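Local coordinates for 462aa long hypothetical selenium-binding protein (Sulfolobus tokodaii, PDB 2ECE) that is of unknown function but adopts a beta-propeller fold and may bind selenium, at residues L140-C145 against A190-W195; G146-Y151 against I166-H171. One frame throughout, in Å; residues are numbered along the deposited sequence.

Contact 1 of 2, residues L140-C145 against A190-W195; sequences LHTVHC and AYDFWW
Strands 140-145 and 193-195 run nearly parallel, 19° apart, with axes 8.0 Å apart at closest approach; H144 lies opposite W194, and T142 opposite D192 in the loop just before the second strand. At this spacing side chains fill the gap. T142 OG1 donates to D192 OD1 at 2.6 Å, on the anti side of the carboxylate. D192 reaches it with CG anti to its own backbone N (chi1 -173°). Its OD2 accepts from L256 N and from water 1, which also bonds H144 NE2 at 3.0 Å. H144 carries the aromatic cluster. Its imidazole stacks face to face on the five-membered ring of W194, centroids 3.6 Å apart and planes 16° apart. Its CD2 edge also points into the face of F193, with CD2 3.7 Å from F193 CZ. With an alanine at W194 the stacking partner is gone, and the H144 imidazole is likely to turn more easily. W195 completes the cluster, its CH2 4.0 Å from H144 CB. Its NE1 bonds S458 OG, and only weakly water 2. H141 and Y191 pair obliquely at the other end. Such packing between the inner strands of neighbouring blades is characteristic of a beta-propeller.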
loop_
_atom_site.group_PDB
_atom_site.type_symbol
_atom_site.label_atom_id
_atom_site.label_comp_id
_atom_site.label_asym_id
_atom_site.label_seq_id
_atom_site.Cartn_x
_atom_site.Cartn_y
_atom_site.Cartn_z
ATOM N N LEU A 140 -9.352 0.503 9.653
ATOM C CA LEU A 140 -8.231 -0.400 9.403
ATOM C C LEU A 140 -7.592 -0.222 8.036
ATOM O O LEU A 140 -8.277 -0.177 7.006
ATOM C CB LEU A 140 -8.692 -1.841 9.600
ATOM C CG LEU A 140 -8.699 -2.329 11.055
ATOM C CD1 LEU A 140 -9.368 -1.316 11.976
ATOM C CD2 LEU A 140 -9.403 -3.677 11.110
ATOM N N HIS A 141 -6.264 -0.140 8.042
ATOM C CA HIS A 141 -5.496 0.101 6.828
ATOM C C HIS A 141 -4.609 -1.061 6.350
ATOM O O HIS A 141 -5.053 -1.931 5.603
ATOM C CB HIS A 141 -4.643 1.359 7.048
ATOM C CG HIS A 141 -3.953 1.857 5.817
ATOM N ND1 HIS A 141 -4.567 2.683 4.897
ATOM C CD2 HIS A 141 -2.699 1.644 5.352
ATOM C CE1 HIS A 141 -3.721 2.958 3.920
ATOM N NE2 HIS A 141 -2.580 2.340 4.172
ATOM N N THR A 142 -3.361 -1.074 6.803
ATOM C CA THR A 142 -2.389 -2.087 6.387
ATOM C C THR A 142 -2.495 -3.449 7.076
ATOM O O THR A 142 -2.712 -3.527 8.283
ATOM C CB THR A 142 -0.947 -1.572 6.600
ATOM O OG1 THR A 142 -0.778 -0.326 5.905
ATOM C CG2 THR A 142 0.092 -2.608 6.082
ATOM N N VAL A 143 -2.332 -4.517 6.292
ATOM C CA VAL A 143 -2.345 -5.878 6.819
ATOM C C VAL A 143 -1.020 -6.551 6.478
ATOM O O VAL A 143 -0.598 -6.535 5.320
ATOM C CB VAL A 143 -3.454 -6.746 6.192
ATOM C CG1 VAL A 143 -3.375 -8.167 6.762
ATOM C CG2 VAL A 143 -4.810 -6.137 6.464
ATOM N N HIS A 144 -0.364 -7.130 7.482
ATOM C CA HIS A 144 0.893 -7.838 7.270
ATOM C C HIS A 144 0.864 -9.189 7.980
ATOM O O HIS A 144 0.392 -9.288 9.116
ATOM C CB HIS A 144 2.082 -7.017 7.789
ATOM C CG HIS A 144 2.581 -6.000 6.811
ATOM N ND1 HIS A 144 2.936 -6.329 5.518
ATOM C CD2 HIS A 144 2.796 -4.667 6.931
ATOM C CE1 HIS A 144 3.344 -5.244 4.884
ATOM N NE2 HIS A 144 3.270 -4.221 5.718
ATOM N N CYS A 145 1.367 -10.219 7.304
ATOM C CA CYS A 145 1.419 -11.577 7.862
ATOM C C CYS A 145 2.734 -11.742 8.630
ATOM O O CYS A 145 3.817 -11.696 8.044
ATOM C CB CYS A 145 1.313 -12.628 6.726
ATOM S SG CYS A 145 2.066 -12.055 5.163
ATOM N N ALA A 190 -0.936 7.385 12.855
ATOM C CA ALA A 190 -0.548 6.111 12.257
ATOM C C ALA A 190 -0.957 6.091 10.791
ATOM O O ALA A 190 -1.589 7.033 10.301
ATOM C CB ALA A 190 -1.243 4.946 12.994
ATOM N N TYR A 191 -0.548 5.033 10.091
ATOM C CA TYR A 191 -0.941 4.834 8.690
ATOM C C TYR A 191 -0.465 3.467 8.198
ATOM O O TYR A 191 -1.241 2.514 8.130
ATOM C CB TYR A 191 -0.321 5.895 7.795
ATOM C CG TYR A 191 -0.722 5.756 6.340
ATOM C CD1 TYR A 191 0.137 5.204 5.381
ATOM C CD2 TYR A 191 -2.005 6.118 5.938
ATOM C CE1 TYR A 191 -0.293 5.013 4.052
ATOM C CE2 TYR A 191 -2.441 5.933 4.632
ATOM C CZ TYR A 191 -1.586 5.382 3.696
ATOM O OH TYR A 191 -2.036 5.210 2.411
ATOM N N ASP A 192 0.847 3.332 8.064
ATOM C CA ASP A 192 1.416 2.083 7.556
ATOM C C ASP A 192 2.451 1.579 8.547
ATOM O O ASP A 192 2.770 2.254 9.523
ATOM C CB ASP A 192 2.061 2.294 6.166
ATOM C CG ASP A 192 2.517 0.986 5.528
ATOM O OD1 ASP A 192 1.773 -0.017 5.627
ATOM O OD2 ASP A 192 3.608 0.964 4.916
ATOM N N PHE A 193 2.958 0.380 8.308
ATOM C CA PHE A 193 3.968 -0.203 9.174
ATOM C C PHE A 193 4.552 -1.417 8.493
ATOM O O PHE A 193 3.946 -1.985 7.592
ATOM C CB PHE A 193 3.364 -0.664 10.511
ATOM C CG PHE A 193 2.590 -1.971 10.420
ATOM C CD1 PHE A 193 1.274 -1.996 9.956
ATOM C CD2 PHE A 193 3.190 -3.179 10.780
ATOM C CE1 PHE A 193 0.566 -3.205 9.852
ATOM C CE2 PHE A 193 2.491 -4.394 10.680
ATOM C CZ PHE A 193 1.176 -4.405 10.215
ATOM N N TRP A 194 5.749 -1.790 8.912
ATOM C CA TRP A 194 6.379 -3.003 8.434
ATOM C C TRP A 194 7.512 -3.340 9.387
ATOM O O TRP A 194 7.588 -2.778 10.480
ATOM C CB TRP A 194 6.867 -2.921 6.978
ATOM C CG TRP A 194 6.730 -4.290 6.341
ATOM C CD1 TRP A 194 6.559 -5.472 7.011
ATOM C CD2 TRP A 194 6.729 -4.624 4.940
ATOM N NE1 TRP A 194 6.449 -6.515 6.123
ATOM C CE2 TRP A 194 6.549 -6.028 4.848
ATOM C CE3 TRP A 194 6.859 -3.881 3.757
ATOM C CZ2 TRP A 194 6.500 -6.704 3.622
ATOM C CZ3 TRP A 194 6.811 -4.560 2.529
ATOM C CH2 TRP A 194 6.632 -5.956 2.477
ATOM N N TRP A 195 8.403 -4.237 8.994
ATOM C CA TRP A 195 9.439 -4.636 9.921
ATOM C C TRP A 195 10.646 -5.298 9.270
ATOM O O TRP A 195 10.675 -5.551 8.064
ATOM C CB TRP A 195 8.813 -5.619 10.929
ATOM C CG TRP A 195 7.962 -6.722 10.254
ATOM C CD1 TRP A 195 8.308 -7.464 9.161
ATOM C CD2 TRP A 195 6.644 -7.182 10.640
ATOM N NE1 TRP A 195 7.304 -8.349 8.838
ATOM C CE2 TRP A 195 6.272 -8.199 9.726
ATOM C CE3 TRP A 195 5.748 -6.836 11.663
ATOM C CZ2 TRP A 195 5.040 -8.874 9.804
ATOM C CZ3 TRP A 195 4.513 -7.513 11.741
ATOM C CH2 TRP A 195 4.177 -8.519 10.812
HETATM O O HOH W 1 4.134 -1.655 4.493
HETATM O O HOH W 2 5.590 -10.019 6.466
#

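Contact 2 of 2, residues G146-Y151 against I166-H171; sequences GPDAIY and ILMLDH
I150 and L169 form an antiparallel hydrogen-bonded pair, and both of their backbone bonds are made. I150 N donates to L169 O at 3.0 Å. L169 N returns the bond to I150 O at 2.7 Å. Their side chains share one face of the sheet and touch through CB. Y151 and M168 are the next pair, non-hydrogen-bonded, with side chains on the other face. M168 CG lies over the face of the Y151 ring, 4.0 Å from its centroid, in a CH-pi contact. SD meets the same ring obliquely, a Met-aromatic contact. A bend in the methionine chain (chi3 78°) carries CE to the phenol end of the ring. I166 CG2 packs at the ring edge.

These pairs belong to the beta hairpin of strands 150-154 and 165-169, the second and third strands of a four-stranded propeller blade. The turn before the hairpin is tied up by its own polar groups. G146 N donates to A149 O at 2.9 Å. Y151 OH donates to D148 OD2 at 2.7 Å, on the syn side of the carboxylate, which satisfies the phenol that M168 covers.

H171 comes in from the opposite segment. Its NE2 donates to G146 O at 2.8 Å, with an angle of 148° at the hydrogen. The acceptor lies in the imidazole plane, but the donor is tilted from the carbonyl plane. One face of the ring lies against the backbone of A149 and I150. Water 3 donates to D148 O at 2.7 Å and accepts from H171 N. D148 O also accepts from K90 NZ. Beyond the pair, D170 OD2 accepts from Y172 N and S173 N, and I166 N donates to E181 OE2.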
loop_
_atom_site.group_PDB
_atom_site.type_symbol
_atom_site.label_atom_id
_atom_site.label_comp_id
_atom_site.label_asym_id
_atom_site.label_seq_id
_atom_site.Cartn_x
_atom_site.Cartn_y
_atom_site.Cartn_z
ATOM N N GLY A 146 2.639 -11.912 9.944
ATOM C CA GLY A 146 3.834 -12.084 10.752
ATOM C C GLY A 146 4.025 -13.545 11.120
ATOM O O GLY A 146 3.145 -14.367 10.856
ATOM N N PRO A 147 5.166 -13.905 11.724
ATOM C CA PRO A 147 5.433 -15.292 12.117
ATOM C C PRO A 147 4.479 -15.739 13.220
ATOM O O PRO A 147 3.984 -16.866 13.227
ATOM C CB PRO A 147 6.869 -15.241 12.645
ATOM C CG PRO A 147 7.448 -13.985 12.036
ATOM C CD PRO A 147 6.291 -13.032 12.100
ATOM N N ASP A 148 4.241 -14.815 14.143
ATOM C CA ASP A 148 3.420 -15.036 15.323
ATOM C C ASP A 148 1.945 -14.671 15.231
ATOM O O ASP A 148 1.129 -15.238 15.953
ATOM C CB ASP A 148 4.057 -14.285 16.489
ATOM C CG ASP A 148 4.196 -12.797 16.211
ATOM O OD1 ASP A 148 4.215 -12.408 15.021
ATOM O OD2 ASP A 148 4.298 -12.018 17.179
ATOM N N ALA A 149 1.592 -13.725 14.366
ATOM C CA ALA A 149 0.191 -13.323 14.240
ATOM C C ALA A 149 -0.032 -12.466 12.999
ATOM O O ALA A 149 0.885 -12.255 12.212
ATOM C CB ALA A 149 -0.245 -12.551 15.492
ATOM N N ILE A 150 -1.260 -11.988 12.827
ATOM C CA ILE A 150 -1.598 -11.135 11.698
ATOM C C ILE A 150 -1.696 -9.730 12.279
ATOM O O ILE A 150 -2.397 -9.514 13.266
ATOM C CB ILE A 150 -2.949 -11.543 11.071
ATOM C CG1 ILE A 150 -2.861 -12.971 10.530
ATOM C CG2 ILE A 150 -3.315 -10.581 9.952
ATOM C CD1 ILE A 150 -4.214 -13.560 10.193
ATOM N N TYR A 151 -0.985 -8.783 11.678
ATOM C CA TYR A 151 -0.969 -7.408 12.163
ATOM C C TYR A 151 -1.713 -6.472 11.221
ATOM O O TYR A 151 -1.549 -6.549 10.005
ATOM C CB TYR A 151 0.479 -6.915 12.307
ATOM C CG TYR A 151 1.315 -7.648 13.332
ATOM C CD1 TYR A 151 1.580 -9.016 13.211
ATOM C CD2 TYR A 151 1.877 -6.961 14.410
ATOM C CE1 TYR A 151 2.386 -9.677 14.142
ATOM C CE2 TYR A 151 2.680 -7.606 15.342
ATOM C CZ TYR A 151 2.934 -8.963 15.204
ATOM O OH TYR A 151 3.739 -9.600 16.125
ATOM N N ILE A 166 -1.598 -0.322 15.861
ATOM C CA ILE A 166 -1.603 -1.648 15.267
ATOM C C ILE A 166 -2.259 -2.684 16.172
ATOM O O ILE A 166 -1.952 -2.768 17.364
ATOM C CB ILE A 166 -0.152 -2.103 14.970
ATOM C CG1 ILE A 166 0.521 -1.085 14.043
ATOM C CG2 ILE A 166 -0.147 -3.502 14.370
ATOM C CD1 ILE A 166 2.041 -1.190 14.009
ATOM N N LEU A 167 -3.169 -3.466 15.602
ATOM C CA LEU A 167 -3.832 -4.523 16.357
ATOM C C LEU A 167 -3.375 -5.843 15.763
ATOM O O LEU A 167 -2.804 -5.879 14.670
ATOM C CB LEU A 167 -5.356 -4.416 16.257
ATOM C CG LEU A 167 -5.984 -4.619 14.878
ATOM C CD1 LEU A 167 -7.053 -5.697 14.952
ATOM C CD2 LEU A 167 -6.579 -3.307 14.401
ATOM N N MET A 168 -3.637 -6.928 16.481
ATOM C CA MET A 168 -3.242 -8.251 16.030
ATOM C C MET A 168 -4.438 -9.187 15.970
ATOM O O MET A 168 -5.411 -9.019 16.714
ATOM C CB MET A 168 -2.191 -8.822 16.979
ATOM C CG MET A 168 -0.868 -8.069 16.965
ATOM S SD MET A 168 0.067 -8.352 18.468
ATOM C CE MET A 168 0.748 -9.988 18.176
ATOM N N LEU A 169 -4.365 -10.153 15.060
ATOM C CA LEU A 169 -5.414 -11.156 14.899
ATOM C C LEU A 169 -4.738 -12.500 15.086
ATOM O O LEU A 169 -3.603 -12.702 14.638
ATOM C CB LEU A 169 -6.018 -11.146 13.495
ATOM C CG LEU A 169 -6.846 -10.016 12.901
ATOM C CD1 LEU A 169 -7.456 -10.554 11.600
ATOM C CD2 LEU A 169 -7.940 -9.564 13.853
ATOM N N ASP A 170 -5.444 -13.421 15.731
ATOM C CA ASP A 170 -4.920 -14.752 15.976
ATOM C C ASP A 170 -4.768 -15.520 14.659
ATOM O O ASP A 170 -5.674 -15.505 13.824
ATOM C CB ASP A 170 -5.877 -15.498 16.896
ATOM C CG ASP A 170 -5.321 -16.811 17.349
ATOM O OD1 ASP A 170 -4.642 -16.835 18.398
ATOM O OD2 ASP A 170 -5.551 -17.816 16.643
ATOM N N HIS A 171 -3.631 -16.194 14.484
ATOM C CA HIS A 171 -3.354 -16.964 13.265
ATOM C C HIS A 171 -4.330 -18.104 12.991
ATOM O O HIS A 171 -4.488 -18.526 11.842
ATOM C CB HIS A 171 -1.955 -17.583 13.320
ATOM C CG HIS A 171 -0.909 -16.806 12.583
ATOM N ND1 HIS A 171 -1.098 -16.331 11.303
ATOM C CD2 HIS A 171 0.356 -16.472 12.927
ATOM C CE1 HIS A 171 0.008 -15.736 10.891
ATOM N NE2 HIS A 171 0.906 -15.808 11.858
HETATM O O HOH W 3 -1.379 -15.943 16.567
#

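Overall arrangement
The two contacts are centred about 11 Å apart. Along the chain contact 2 is nested inside the loop that contact 1 closes. Both involve the four-stranded sheet 140-145, 150-154, 165-169 and 176-179. Contact 2 joins two strands within this blade, while contact 1 joins its first strand to the first strand of the next blade. Contact 1 lies about 9 Å from the centre of the chain and contact 2 about 18 Å, measured centre to centre. They meet directly: H144 N probably bonds Y151 O, and F193 and W195 pack on Y151. The aromatic residues thus run continuously from the seam between blades into the blade itself.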